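Local atomic coordinates of similar to sp|P32453 Saccharomyces cerevisiae YNL315c ATP11 (Candida glabrata CBS 138, PDB entry 2P4F), a protein that probably acts in mitochondria as an assembly chaperone, binding the free beta subunit of the F1 ATP synthase until the enzyme is put together. Residues Lys149-Asn154 with Trp186-Pro191; Pro155-Pro160 with Asn288-Leu293; Glu180-Gln185 with Cys196-Leu201; Gln255-Ala260 with Ile272-Asp277. All coordinates share one frame; numbering follows the deposited sequence.

How the contacts relate
All four contacts belong to one compact domain built around an antiparallel six-stranded sheet, the half barrel, with helices packed against it. Along the chain, contact 1 alternates with both contact 2 and contact 3, contact 4 comes later, and contact 2, joining residues 128 apart, encloses both 3 and 4. Contacts 1 and 3 share strand 179-190. Contacts 2 and 4 are nearest, with centres about 9 Å apart; contacts 1 and 2 are farthest, with centres about 18 Å apart. N154 and W186 of contact 1 both meet Y258 of contact 4. Helices 266-280 and 287-295 pack against strand 156-162, while helix 244-257 also covers strands 179-190 and 193-200.

Contact 1. Residues Lys149-Asn154 with Trp186-Pro191; sequences KYAVKN and WQFAGP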
loop_
_atom_site.group_PDB
_atom_site.type_symbol
_atom_site.label_atom_id
_atom_site.label_comp_id
_atom_site.label_asym_id
_atom_site.label_seq_id
_atom_site.Cartn_x
_atom_site.Cartn_y
_atom_site.Cartn_z
ATOM N N LYS A 149 -10.234 -0.181 -6.228
ATOM C CA LYS A 149 -11.323 -1.104 -6.622
ATOM C C LYS A 149 -10.851 -2.546 -6.446
ATOM O O LYS A 149 -11.606 -3.385 -5.907
ATOM C CB LYS A 149 -11.791 -0.749 -8.039
ATOM C CG LYS A 149 -12.716 0.481 -8.089
ATOM C CD LYS A 149 -12.371 1.646 -7.206
ATOM C CE LYS A 149 -13.202 2.894 -7.365
ATOM N NZ LYS A 149 -13.962 3.288 -6.149
ATOM N N TYR A 150 -9.603 -2.816 -6.860
ATOM C CA TYR A 150 -9.111 -4.199 -6.683
ATOM C C TYR A 150 -8.896 -4.496 -5.208
ATOM O O TYR A 150 -9.095 -5.657 -4.812
ATOM C CB TYR A 150 -7.806 -4.404 -7.428
ATOM C CG TYR A 150 -8.006 -4.680 -8.903
ATOM C CD1 TYR A 150 -8.439 -5.951 -9.295
ATOM C CD2 TYR A 150 -7.770 -3.731 -9.872
ATOM C CE1 TYR A 150 -8.642 -6.279 -10.628
ATOM C CE2 TYR A 150 -7.962 -4.037 -11.229
ATOM C CZ TYR A 150 -8.392 -5.300 -11.570
ATOM O OH TYR A 150 -8.600 -5.651 -12.876
ATOM N N ALA A 151 -8.517 -3.534 -4.399
ATOM C CA ALA A 151 -8.210 -3.768 -2.968
ATOM C C ALA A 151 -9.495 -4.143 -2.244
ATOM O O ALA A 151 -9.456 -5.007 -1.349
ATOM C CB ALA A 151 -7.579 -2.529 -2.382
ATOM N N VAL A 152 -10.599 -3.489 -2.549
ATOM C CA VAL A 152 -11.859 -3.830 -1.837
ATOM C C VAL A 152 -12.262 -5.273 -2.109
ATOM O O VAL A 152 -12.634 -6.038 -1.221
ATOM C CB VAL A 152 -13.006 -2.872 -2.243
ATOM C CG1 VAL A 152 -14.350 -3.434 -1.787
ATOM C CG2 VAL A 152 -12.753 -1.477 -1.660
ATOM N N LYS A 153 -12.157 -5.678 -3.382
ATOM C CA LYS A 153 -12.592 -7.038 -3.773
ATOM C C LYS A 153 -11.544 -8.081 -3.403
ATOM O O LYS A 153 -11.930 -9.238 -3.297
ATOM C CB LYS A 153 -12.821 -7.063 -5.304
ATOM C CG LYS A 153 -14.102 -6.297 -5.643
ATOM C CD LYS A 153 -14.459 -6.278 -7.084
ATOM C CE LYS A 153 -15.966 -5.932 -7.130
ATOM N NZ LYS A 153 -16.459 -5.856 -5.711
ATOM N N ASN A 154 -10.285 -7.719 -3.233
ATOM C CA ASN A 154 -9.183 -8.661 -3.045
ATOM C C ASN A 154 -8.277 -8.189 -1.911
ATOM O O ASN A 154 -7.121 -7.871 -2.178
ATOM C CB ASN A 154 -8.362 -8.767 -4.345
ATOM C CG ASN A 154 -9.219 -9.197 -5.540
ATOM O OD1 ASN A 154 -9.494 -10.386 -5.711
ATOM N ND2 ASN A 154 -9.608 -8.201 -6.333
ATOM N N TRP A 186 -5.290 -5.056 3.005
ATOM C CA TRP A 186 -5.918 -3.748 2.872
ATOM C C TRP A 186 -7.036 -3.621 3.897
ATOM O O TRP A 186 -7.855 -4.551 4.034
ATOM C CB TRP A 186 -6.486 -3.585 1.479
ATOM C CG TRP A 186 -5.453 -3.457 0.407
ATOM C CD1 TRP A 186 -4.881 -4.459 -0.347
ATOM C CD2 TRP A 186 -4.863 -2.237 -0.047
ATOM N NE1 TRP A 186 -3.957 -3.942 -1.247
ATOM C CE2 TRP A 186 -3.946 -2.568 -1.071
ATOM C CE3 TRP A 186 -5.039 -0.884 0.334
ATOM C CZ2 TRP A 186 -3.196 -1.603 -1.735
ATOM C CZ3 TRP A 186 -4.285 0.056 -0.342
ATOM C CH2 TRP A 186 -3.379 -0.285 -1.359
ATOM N N GLN A 187 -7.042 -2.527 4.604
ATOM C CA GLN A 187 -8.047 -2.256 5.626
ATOM C C GLN A 187 -8.706 -0.915 5.321
ATOM O O GLN A 187 -8.011 0.116 5.096
ATOM C CB GLN A 187 -7.412 -2.248 7.023
ATOM C CG GLN A 187 -6.929 -3.650 7.341
ATOM C CD GLN A 187 -6.975 -3.918 8.819
ATOM O OE1 GLN A 187 -6.641 -3.020 9.609
ATOM N NE2 GLN A 187 -7.392 -5.136 9.122
ATOM N N PHE A 188 -10.022 -0.903 5.302
ATOM C CA PHE A 188 -10.787 0.299 4.936
ATOM C C PHE A 188 -11.205 0.930 6.247
ATOM O O PHE A 188 -12.153 0.479 6.877
ATOM C CB PHE A 188 -11.937 -0.119 3.992
ATOM C CG PHE A 188 -11.269 -0.752 2.767
ATOM C CD1 PHE A 188 -10.795 0.039 1.735
ATOM C CD2 PHE A 188 -11.073 -2.113 2.683
ATOM C CE1 PHE A 188 -10.121 -0.483 0.636
ATOM C CE2 PHE A 188 -10.399 -2.671 1.608
ATOM C CZ PHE A 188 -9.910 -1.850 0.610
ATOM N N ALA A 189 -10.474 1.934 6.694
ATOM C CA ALA A 189 -10.665 2.495 8.017
ATOM C C ALA A 189 -11.861 3.425 7.974
ATOM O O ALA A 189 -12.710 3.473 8.876
ATOM C CB ALA A 189 -9.400 3.261 8.410
ATOM N N GLY A 190 -11.956 4.184 6.913
ATOM C CA GLY A 190 -13.109 5.066 6.793
ATOM C C GLY A 190 -13.257 5.534 5.352
ATOM O O GLY A 190 -12.459 5.165 4.487
ATOM N N PRO A 191 -14.254 6.350 5.041
ATOM C CA PRO A 191 -14.491 6.673 3.639
ATOM C C PRO A 191 -13.321 7.417 3.018
ATOM O O PRO A 191 -13.169 7.352 1.770
ATOM C CB PRO A 191 -15.722 7.594 3.659
ATOM C CG PRO A 191 -15.922 8.000 5.066
ATOM C CD PRO A 191 -15.242 6.981 5.943
#
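With CG of W186 anti to its carbonyl carbon (chi1 -70°) and F188 turned the same way, both rings project from strand 179-190 toward A151 and V152 at the end of helix 140-153, packing this helix end on one face of the sheet. The axes of the short segments run nearly at right angles (98°) and approach to 8.7 Å, a gap the two aromatic side chains fill. The methyl of A151 sits over one face of the indole: CB lies 3.6 Å from the centroid of the five-membered ring of W186 and 12° off its normal, a well-centred CH-pi contact. F188 turns its edge to A151, whose CB lies near the ring plane, 3.9 Å from F188 CZ. Over one face of the same ring comes V152 CG2, 3.6 Å from F188 CE1. N154, the first residue to leave the helix, reaches back through ND2 to a lone pair of Y150 O (3.0 Å), in the carbonyl plane. W186 also meets Y258 edge-to-face and is backbone-bonded to P155. Between the segments themselves there is no polar pairing, so their direct contact rests on dispersion and CH-pi packing, with the small A151 permitting the close approach over the indole.

Contact 2. Residues Pro155-Pro160 with Asn288-Leu293; sequences PLFVLP and NKLIQL
L290 is the bump of this contact, a branched end that reaches from helix 287-295 into a hollow formed by F157, V158 and P160 of strand 156-162. Its CG stands anti to the backbone N (chi1 167°), which carries the branch point toward the strand, and chi2 of 69° sets its methyls against F157 and V158. L290 CD1 reaches the far end of the phenyl ring, 3.6 Å from F157 CZ. The other branch, L290 CD2, rests 4.1 Å from V158 CG1. Both methyls close on V158 O, each 3.4 Å away, and this oxygen is buried with no hydrogen-bond partner in the model. P160 provides the next wall: its CD is 4.3 Å from L290 CG, and its CB is 4.4 Å from I291 CG1, one step along the helix. The segment axes pass 8.2 Å apart at 58°. Strand 156-162 is an outermost strand of the sheet, bonded through its backbone to strand 179-190; helix 287-295 packs beside it, and helix 266-280 touches both partners, L274 meeting L290 and L275 meeting F157.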
loop_
_atom_site.group_PDB
_atom_site.type_symbol
_atom_site.label_atom_id
_atom_site.label_comp_id
_atom_site.label_asym_id
_atom_site.label_seq_id
_atom_site.Cartn_x
_atom_site.Cartn_y
_atom_site.Cartn_z
ATOM N N PRO A 155 -8.785 -8.082 -0.702
ATOM C CA PRO A 155 -8.088 -7.339 0.353
ATOM C C PRO A 155 -6.905 -8.057 0.984
ATOM O O PRO A 155 -6.227 -7.438 1.815
ATOM C CB PRO A 155 -9.187 -7.053 1.397
ATOM C CG PRO A 155 -10.104 -8.255 1.255
ATOM C CD PRO A 155 -10.133 -8.507 -0.244
ATOM N N LEU A 156 -6.618 -9.306 0.617
ATOM C CA LEU A 156 -5.518 -10.033 1.244
ATOM C C LEU A 156 -4.601 -10.550 0.153
ATOM O O LEU A 156 -5.083 -11.017 -0.890
ATOM C CB LEU A 156 -6.081 -11.185 2.082
ATOM C CG LEU A 156 -5.032 -11.955 2.899
ATOM C CD1 LEU A 156 -4.418 -11.055 3.972
ATOM C CD2 LEU A 156 -5.663 -13.212 3.532
ATOM N N PHE A 157 -3.303 -10.517 0.364
ATOM C CA PHE A 157 -2.416 -11.144 -0.617
ATOM C C PHE A 157 -1.148 -11.593 0.103
ATOM O O PHE A 157 -1.001 -11.349 1.300
ATOM C CB PHE A 157 -2.106 -10.203 -1.772
ATOM C CG PHE A 157 -1.608 -10.886 -3.059
ATOM C CD1 PHE A 157 -2.236 -12.052 -3.540
ATOM C CD2 PHE A 157 -0.558 -10.358 -3.761
ATOM C CE1 PHE A 157 -1.821 -12.669 -4.728
ATOM C CE2 PHE A 157 -0.138 -10.957 -4.955
ATOM C CZ PHE A 157 -0.784 -12.099 -5.421
ATOM N N VAL A 158 -0.280 -12.303 -0.623
ATOM C CA VAL A 158 1.048 -12.664 -0.097
ATOM C C VAL A 158 2.069 -12.193 -1.096
ATOM O O VAL A 158 1.819 -12.317 -2.324
ATOM C CB VAL A 158 1.143 -14.195 0.090
ATOM C CG1 VAL A 158 2.541 -14.592 0.454
ATOM C CG2 VAL A 158 0.126 -14.595 1.170
ATOM N N LEU A 159 3.196 -11.633 -0.637
ATOM C CA LEU A 159 4.254 -11.268 -1.540
ATOM C C LEU A 159 5.577 -11.754 -0.990
ATOM O O LEU A 159 5.765 -11.740 0.222
ATOM C CB LEU A 159 4.404 -9.734 -1.691
ATOM C CG LEU A 159 3.351 -9.018 -2.513
ATOM C CD1 LEU A 159 3.597 -7.500 -2.389
ATOM C CD2 LEU A 159 3.339 -9.428 -3.984
ATOM N N PRO A 160 6.500 -12.115 -1.860
ATOM C CA PRO A 160 7.803 -12.470 -1.347
ATOM C C PRO A 160 8.675 -11.225 -1.143
ATOM O O PRO A 160 8.660 -10.259 -1.908
ATOM C CB PRO A 160 8.388 -13.297 -2.518
ATOM C CG PRO A 160 7.771 -12.666 -3.732
ATOM C CD PRO A 160 6.397 -12.202 -3.337
ATOM N N ASN A 288 4.567 -20.820 -6.394
ATOM C CA ASN A 288 5.648 -20.718 -7.379
ATOM C C ASN A 288 5.355 -19.676 -8.426
ATOM O O ASN A 288 6.281 -18.912 -8.754
ATOM C CB ASN A 288 5.879 -22.119 -7.968
ATOM C CG ASN A 288 6.293 -22.935 -6.726
ATOM O OD1 ASN A 288 7.500 -22.905 -6.475
ATOM N ND2 ASN A 288 5.324 -23.554 -6.030
ATOM N N LYS A 289 4.120 -19.617 -8.916
ATOM C CA LYS A 289 3.848 -18.591 -9.940
ATOM C C LYS A 289 3.893 -17.207 -9.321
ATOM O O LYS A 289 4.370 -16.232 -9.905
ATOM C CB LYS A 289 2.488 -18.841 -10.543
ATOM C CG LYS A 289 2.014 -17.808 -11.547
ATOM C CD LYS A 289 2.670 -18.013 -12.899
ATOM C CE LYS A 289 2.212 -16.979 -13.919
ATOM N NZ LYS A 289 0.808 -17.193 -14.388
ATOM N N LEU A 290 3.393 -17.099 -8.095
ATOM C CA LEU A 290 3.478 -15.831 -7.355
ATOM C C LEU A 290 4.897 -15.302 -7.303
ATOM O O LEU A 290 5.255 -14.156 -7.574
ATOM C CB LEU A 290 3.026 -15.992 -5.885
ATOM C CG LEU A 290 3.391 -14.769 -4.987
ATOM C CD1 LEU A 290 2.540 -13.591 -5.434
ATOM C CD2 LEU A 290 3.232 -15.134 -3.533
ATOM N N ILE A 291 5.794 -16.200 -6.927
ATOM C CA ILE A 291 7.208 -15.802 -6.801
ATOM C C ILE A 291 7.790 -15.449 -8.157
ATOM O O ILE A 291 8.514 -14.455 -8.320
ATOM C CB ILE A 291 8.019 -16.921 -6.121
ATOM C CG1 ILE A 291 7.609 -17.051 -4.655
ATOM C CG2 ILE A 291 9.490 -16.628 -6.327
ATOM C CD1 ILE A 291 8.149 -18.248 -3.905
ATOM N N GLN A 292 7.446 -16.208 -9.183
ATOM C CA GLN A 292 7.935 -15.842 -10.527
ATOM C C GLN A 292 7.423 -14.484 -10.981
ATOM O O GLN A 292 8.139 -13.657 -11.553
ATOM C CB GLN A 292 7.485 -16.937 -11.495
ATOM C CG GLN A 292 7.808 -16.704 -12.961
ATOM C CD GLN A 292 6.620 -16.190 -13.765
ATOM O OE1 GLN A 292 6.571 -16.207 -14.995
ATOM N NE2 GLN A 292 5.618 -15.709 -13.039
ATOM N N LEU A 293 6.126 -14.229 -10.750
ATOM C CA LEU A 293 5.536 -13.006 -11.240
ATOM C C LEU A 293 5.986 -11.823 -10.386
ATOM O O LEU A 293 6.076 -10.708 -10.882
ATOM C CB LEU A 293 4.004 -13.049 -11.231
ATOM C CG LEU A 293 3.323 -13.961 -12.247
ATOM C CD1 LEU A 293 1.839 -14.112 -11.913
ATOM C CD2 LEU A 293 3.413 -13.431 -13.665
#

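Contact 3. Residues Glu180-Gln185 with Cys196-Leu201; sequences ELQYVQ and CLITSL
Q182 and S200 form a non-hydrogen-bonded pair in the antiparallel hairpin of strands 179-190 and 193-200, and the glutamine folds across its partner. From Q182 CB, 3.8 Å from I198 CG2, CG stands anti to the carbonyl carbon (chi1 -49°) and the chain bends at chi2 (-60°), bringing CD 4.0 Å from S200 CA. OE1 comes to 3.3 Å from S200 CA and accepts a hydrogen bond from H214. NE2 turns back to E180 O at 3.0 Å, approaching from above the carbonyl plane, and also donates to a water that links E180 OE1 with S200 OG; that hydroxyl also bonds E203. Thus both amide ends are satisfied. Reciprocal backbone bonds join Y183 with T199 and Q185 with L197, and L201 N adds another to L181 O at 3.0 Å. On the face carrying Y183 and T199, L201 CD1 makes a CH-pi contact over the Y183 ring, 3.8 Å from its centroid. Strand 156-162 flanks the hairpin beyond residues 180-185, strand 215-220 beyond 196-201, and helix 244-257 covers V184 and I198.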
loop_
_atom_site.group_PDB
_atom_site.type_symbol
_atom_site.label_atom_id
_atom_site.label_comp_id
_atom_site.label_asym_id
_atom_site.label_seq_id
_atom_site.Cartn_x
_atom_site.Cartn_y
_atom_site.Cartn_z
ATOM N N GLU A 180 11.263 -14.453 1.749
ATOM C CA GLU A 180 10.435 -14.475 2.959
ATOM C C GLU A 180 9.041 -13.991 2.615
ATOM O O GLU A 180 8.887 -12.862 2.106
ATOM C CB GLU A 180 11.094 -13.586 4.009
ATOM C CG GLU A 180 12.519 -14.080 4.295
ATOM C CD GLU A 180 13.155 -13.287 5.418
ATOM O OE1 GLU A 180 12.437 -12.585 6.160
ATOM O OE2 GLU A 180 14.393 -13.360 5.564
ATOM N N LEU A 181 8.014 -14.837 2.851
ATOM C CA LEU A 181 6.675 -14.379 2.504
ATOM C C LEU A 181 6.123 -13.367 3.500
ATOM O O LEU A 181 6.359 -13.502 4.696
ATOM C CB LEU A 181 5.712 -15.584 2.457
ATOM C CG LEU A 181 6.092 -16.664 1.445
ATOM C CD1 LEU A 181 5.072 -17.816 1.558
ATOM C CD2 LEU A 181 6.171 -16.084 0.039
ATOM N N GLN A 182 5.384 -12.428 2.919
ATOM C CA GLN A 182 4.725 -11.355 3.654
ATOM C C GLN A 182 3.241 -11.405 3.381
ATOM O O GLN A 182 2.898 -11.575 2.215
ATOM C CB GLN A 182 5.249 -10.000 3.171
ATOM C CG GLN A 182 6.776 -9.920 3.101
ATOM C CD GLN A 182 7.488 -10.141 4.417
ATOM O OE1 GLN A 182 7.109 -9.539 5.425
ATOM N NE2 GLN A 182 8.551 -10.971 4.459
ATOM N N TYR A 183 2.410 -11.213 4.402
ATOM C CA TYR A 183 1.016 -10.889 4.108
ATOM C C TYR A 183 0.887 -9.426 3.781
ATOM O O TYR A 183 1.559 -8.582 4.409
ATOM C CB TYR A 183 0.192 -11.156 5.362
ATOM C CG TYR A 183 -0.319 -12.573 5.532
ATOM C CD1 TYR A 183 -1.081 -13.142 4.518
ATOM C CD2 TYR A 183 -0.095 -13.304 6.678
ATOM C CE1 TYR A 183 -1.580 -14.441 4.636
ATOM C CE2 TYR A 183 -0.589 -14.589 6.831
ATOM C CZ TYR A 183 -1.327 -15.158 5.789
ATOM O OH TYR A 183 -1.859 -16.403 5.894
ATOM N N VAL A 184 -0.002 -9.138 2.842
ATOM C CA VAL A 184 -0.452 -7.794 2.511
ATOM C C VAL A 184 -1.918 -7.712 2.863
ATOM O O VAL A 184 -2.673 -8.580 2.348
ATOM C CB VAL A 184 -0.267 -7.510 1.006
ATOM C CG1 VAL A 184 -0.852 -6.145 0.626
ATOM C CG2 VAL A 184 1.209 -7.630 0.623
ATOM N N GLN A 185 -2.363 -6.779 3.679
ATOM C CA GLN A 185 -3.788 -6.687 3.987
ATOM C C GLN A 185 -4.222 -5.225 3.783
ATOM O O GLN A 185 -3.613 -4.327 4.369
ATOM C CB GLN A 185 -4.119 -7.128 5.446
ATOM C CG GLN A 185 -5.649 -7.278 5.626
ATOM C CD GLN A 185 -6.021 -7.832 6.992
ATOM O OE1 GLN A 185 -5.144 -8.027 7.887
ATOM N NE2 GLN A 185 -7.317 -8.090 7.163
ATOM N N CYS A 196 -2.783 -0.056 4.154
ATOM C CA CYS A 196 -2.184 -1.286 3.629
ATOM C C CYS A 196 -1.192 -1.755 4.677
ATOM O O CYS A 196 -0.280 -0.947 5.036
ATOM C CB CYS A 196 -1.527 -0.987 2.260
ATOM S SG CYS A 196 -0.819 -2.531 1.583
ATOM N N LEU A 197 -1.305 -2.956 5.228
ATOM C CA LEU A 197 -0.490 -3.456 6.310
ATOM C C LEU A 197 0.339 -4.626 5.781
ATOM O O LEU A 197 -0.256 -5.521 5.139
ATOM C CB LEU A 197 -1.371 -3.968 7.447
ATOM C CG LEU A 197 -2.498 -3.028 7.954
ATOM C CD1 LEU A 197 -3.197 -3.710 9.134
ATOM C CD2 LEU A 197 -1.969 -1.659 8.283
ATOM N N ILE A 198 1.625 -4.646 6.019
ATOM C CA ILE A 198 2.482 -5.731 5.563
ATOM C C ILE A 198 3.150 -6.372 6.769
ATOM O O ILE A 198 3.777 -5.689 7.587
ATOM C CB ILE A 198 3.475 -5.229 4.484
ATOM C CG1 ILE A 198 2.792 -4.356 3.410
ATOM C CG2 ILE A 198 4.198 -6.437 3.849
ATOM C CD1 ILE A 198 3.776 -3.829 2.352
ATOM N N THR A 199 3.010 -7.703 6.882
ATOM C CA THR A 199 3.386 -8.471 8.049
ATOM C C THR A 199 4.165 -9.721 7.636
ATOM O O THR A 199 3.795 -10.379 6.642
ATOM C CB THR A 199 2.128 -8.958 8.802
ATOM O OG1 THR A 199 1.308 -7.813 9.063
ATOM C CG2 THR A 199 2.509 -9.622 10.113
ATOM N N SER A 200 5.211 -10.033 8.363
ATOM C CA SER A 200 5.913 -11.257 7.955
ATOM C C SER A 200 5.127 -12.514 8.272
ATOM O O SER A 200 4.669 -12.681 9.426
ATOM C CB SER A 200 7.277 -11.297 8.633
ATOM O OG SER A 200 7.975 -12.477 8.281
ATOM N N LEU A 201 4.957 -13.393 7.314
ATOM C CA LEU A 201 3.994 -14.486 7.502
ATOM C C LEU A 201 4.494 -15.500 8.515
ATOM O O LEU A 201 3.729 -16.055 9.308
ATOM C CB LEU A 201 3.749 -15.123 6.119
ATOM C CG LEU A 201 2.641 -16.189 6.053
ATOM C CD1 LEU A 201 1.976 -16.158 4.677
ATOM C CD2 LEU A 201 3.214 -17.545 6.280
HETATM O O HOH W 1 10.288 -11.537 6.816
HETATM O O HOH W 2 7.792 -15.123 6.449
#

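Contact 4. Residues Gln255-Ala260 with Ile272-Asp277; sequences QRFYGA and IQLLED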
loop_
_atom_site.group_PDB
_atom_site.type_symbol
_atom_site.label_atom_id
_atom_site.label_comp_id
_atom_site.label_asym_id
_atom_site.label_seq_id
_atom_site.Cartn_x
_atom_site.Cartn_y
_atom_site.Cartn_z
ATOM N N GLN A 255 1.448 -2.451 -5.944
ATOM C CA GLN A 255 0.834 -1.728 -7.050
ATOM C C GLN A 255 0.722 -2.603 -8.293
ATOM O O GLN A 255 -0.258 -2.557 -9.045
ATOM C CB GLN A 255 1.678 -0.494 -7.375
ATOM C CG GLN A 255 1.645 0.523 -6.233
ATOM C CD GLN A 255 2.450 1.767 -6.547
ATOM O OE1 GLN A 255 2.695 2.587 -5.672
ATOM N NE2 GLN A 255 2.840 1.889 -7.821
ATOM N N ARG A 256 1.726 -3.435 -8.579
ATOM C CA ARG A 256 1.703 -4.227 -9.813
ATOM C C ARG A 256 0.601 -5.269 -9.778
ATOM O O ARG A 256 -0.028 -5.536 -10.803
ATOM C CB ARG A 256 3.073 -4.904 -10.052
ATOM C CG ARG A 256 4.168 -3.875 -10.396
ATOM C CD ARG A 256 5.313 -4.461 -11.207
ATOM N NE ARG A 256 5.895 -5.623 -10.487
ATOM C CZ ARG A 256 6.831 -6.356 -11.087
ATOM N NH1 ARG A 256 7.358 -7.404 -10.466
ATOM N NH2 ARG A 256 7.262 -6.041 -12.319
ATOM N N PHE A 257 0.384 -5.884 -8.611
ATOM C CA PHE A 257 -0.651 -6.916 -8.502
ATOM C C PHE A 257 -2.042 -6.293 -8.382
ATOM O O PHE A 257 -3.020 -6.839 -8.921
ATOM C CB PHE A 257 -0.357 -7.841 -7.313
ATOM C CG PHE A 257 0.742 -8.838 -7.687
ATOM C CD1 PHE A 257 0.394 -10.066 -8.246
ATOM C CD2 PHE A 257 2.079 -8.530 -7.477
ATOM C CE1 PHE A 257 1.425 -10.940 -8.567
ATOM C CE2 PHE A 257 3.109 -9.392 -7.814
ATOM C CZ PHE A 257 2.774 -10.625 -8.377
ATOM N N TYR A 258 -2.140 -5.108 -7.738
ATOM C CA TYR A 258 -3.455 -4.505 -7.534
ATOM C C TYR A 258 -3.849 -3.612 -8.698
ATOM O O TYR A 258 -4.226 -2.479 -8.616
ATOM C CB TYR A 258 -3.469 -3.752 -6.194
ATOM C CG TYR A 258 -3.733 -4.754 -5.076
ATOM C CD1 TYR A 258 -5.030 -4.995 -4.630
ATOM C CD2 TYR A 258 -2.668 -5.466 -4.488
ATOM C CE1 TYR A 258 -5.280 -5.917 -3.614
ATOM C CE2 TYR A 258 -2.904 -6.401 -3.457
ATOM C CZ TYR A 258 -4.218 -6.593 -3.041
ATOM O OH TYR A 258 -4.441 -7.516 -2.034
ATOM N N GLY A 259 -3.845 -4.155 -9.895
ATOM C CA GLY A 259 -4.483 -3.365 -10.965
ATOM C C GLY A 259 -3.377 -2.983 -11.936
ATOM O O GLY A 259 -3.664 -2.463 -13.022
ATOM N N ALA A 260 -2.169 -3.279 -11.479
ATOM C CA ALA A 260 -0.965 -3.226 -12.354
ATOM C C ALA A 260 -0.929 -1.923 -13.134
ATOM O O ALA A 260 -0.618 -1.850 -14.337
ATOM C CB ALA A 260 -0.936 -4.403 -13.305
ATOM N N ILE A 272 -2.977 -9.902 -12.067
ATOM C CA ILE A 272 -4.302 -9.635 -11.514
ATOM C C ILE A 272 -5.031 -10.954 -11.309
ATOM O O ILE A 272 -5.717 -11.154 -10.306
ATOM C CB ILE A 272 -5.067 -8.683 -12.436
ATOM C CG1 ILE A 272 -4.465 -7.276 -12.360
ATOM C CG2 ILE A 272 -6.558 -8.716 -12.123
ATOM C CD1 ILE A 272 -4.815 -6.366 -13.501
ATOM N N GLN A 273 -4.897 -11.889 -12.249
ATOM C CA GLN A 273 -5.611 -13.168 -12.114
ATOM C C GLN A 273 -5.108 -13.931 -10.887
ATOM O O GLN A 273 -5.869 -14.609 -10.184
ATOM C CB GLN A 273 -5.395 -14.025 -13.386
ATOM C CG GLN A 273 -6.204 -15.333 -13.330
ATOM C CD GLN A 273 -7.697 -15.061 -13.417
ATOM O OE1 GLN A 273 -8.174 -14.374 -14.323
ATOM N NE2 GLN A 273 -8.489 -15.576 -12.469
ATOM N N LEU A 274 -3.785 -13.826 -10.618
ATOM C CA LEU A 274 -3.286 -14.517 -9.437
ATOM C C LEU A 274 -3.834 -13.914 -8.149
ATOM O O LEU A 274 -4.136 -14.617 -7.149
ATOM C CB LEU A 274 -1.756 -14.413 -9.389
ATOM C CG LEU A 274 -1.045 -15.317 -8.407
ATOM C CD1 LEU A 274 -1.201 -16.800 -8.769
ATOM C CD2 LEU A 274 0.435 -14.914 -8.289
ATOM N N LEU A 275 -3.913 -12.590 -8.119
ATOM C CA LEU A 275 -4.512 -11.877 -6.973
ATOM C C LEU A 275 -5.950 -12.353 -6.763
ATOM O O LEU A 275 -6.416 -12.663 -5.616
ATOM C CB LEU A 275 -4.475 -10.357 -7.224
ATOM C CG LEU A 275 -5.250 -9.521 -6.200
ATOM C CD1 LEU A 275 -4.578 -9.611 -4.840
ATOM C CD2 LEU A 275 -5.316 -8.083 -6.712
ATOM N N GLU A 276 -6.702 -12.404 -7.861
ATOM C CA GLU A 276 -8.112 -12.825 -7.716
ATOM C C GLU A 276 -8.207 -14.275 -7.287
ATOM O O GLU A 276 -8.989 -14.649 -6.412
ATOM C CB GLU A 276 -8.867 -12.582 -9.044
ATOM C CG GLU A 276 -8.982 -11.064 -9.330
ATOM C CD GLU A 276 -9.625 -10.779 -10.659
ATOM O OE1 GLU A 276 -9.642 -11.662 -11.563
ATOM O OE2 GLU A 276 -10.150 -9.638 -10.816
ATOM N N ASP A 277 -7.370 -15.132 -7.875
ATOM C CA ASP A 277 -7.415 -16.543 -7.487
ATOM C C ASP A 277 -7.084 -16.755 -6.029
ATOM O O ASP A 277 -7.701 -17.599 -5.340
ATOM C CB ASP A 277 -6.414 -17.331 -8.350
ATOM C CG ASP A 277 -6.930 -17.564 -9.752
ATOM O OD1 ASP A 277 -8.129 -17.388 -10.041
ATOM O OD2 ASP A 277 -6.076 -17.926 -10.604
#
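L275 and Y258 meet where helix 244-257 ends in an inverse gamma turn, centred on Y258, that packs against helix 266-280. CG of L275 is anti to the backbone N; its CD2 lies over one face of the phenol, 3.8 Å from the centroid of the Y258 ring and 15° off the normal, while CD1 sits by the hydroxyl end, 3.5 Å from Y258 CZ. The two side chains cross at about a right angle. The same L275 CD2 also touches the backbone, 3.4 Å from F257 O, and I272 CG1 comes to 3.8 Å from that oxygen. One residue earlier on each side, F257 and L274 lie side by side, pointing the same way, with F257 CE1 4.1 Å from L274 CD2.

In the second shell, Y258 is fixed at its tip by a hydrogen bond between OH and N154 O, and W186 meets its ring edge-to-face. F257 is backed by L293 and A294 of helix 287-295, and by F157, whose ring plane is at about 50° to its own. G259 adopts a positive phi of 114°, a conformation suited to glycine, and presents bare backbone to the helix: I272 CD1 rests 3.9 Å from G259 CA.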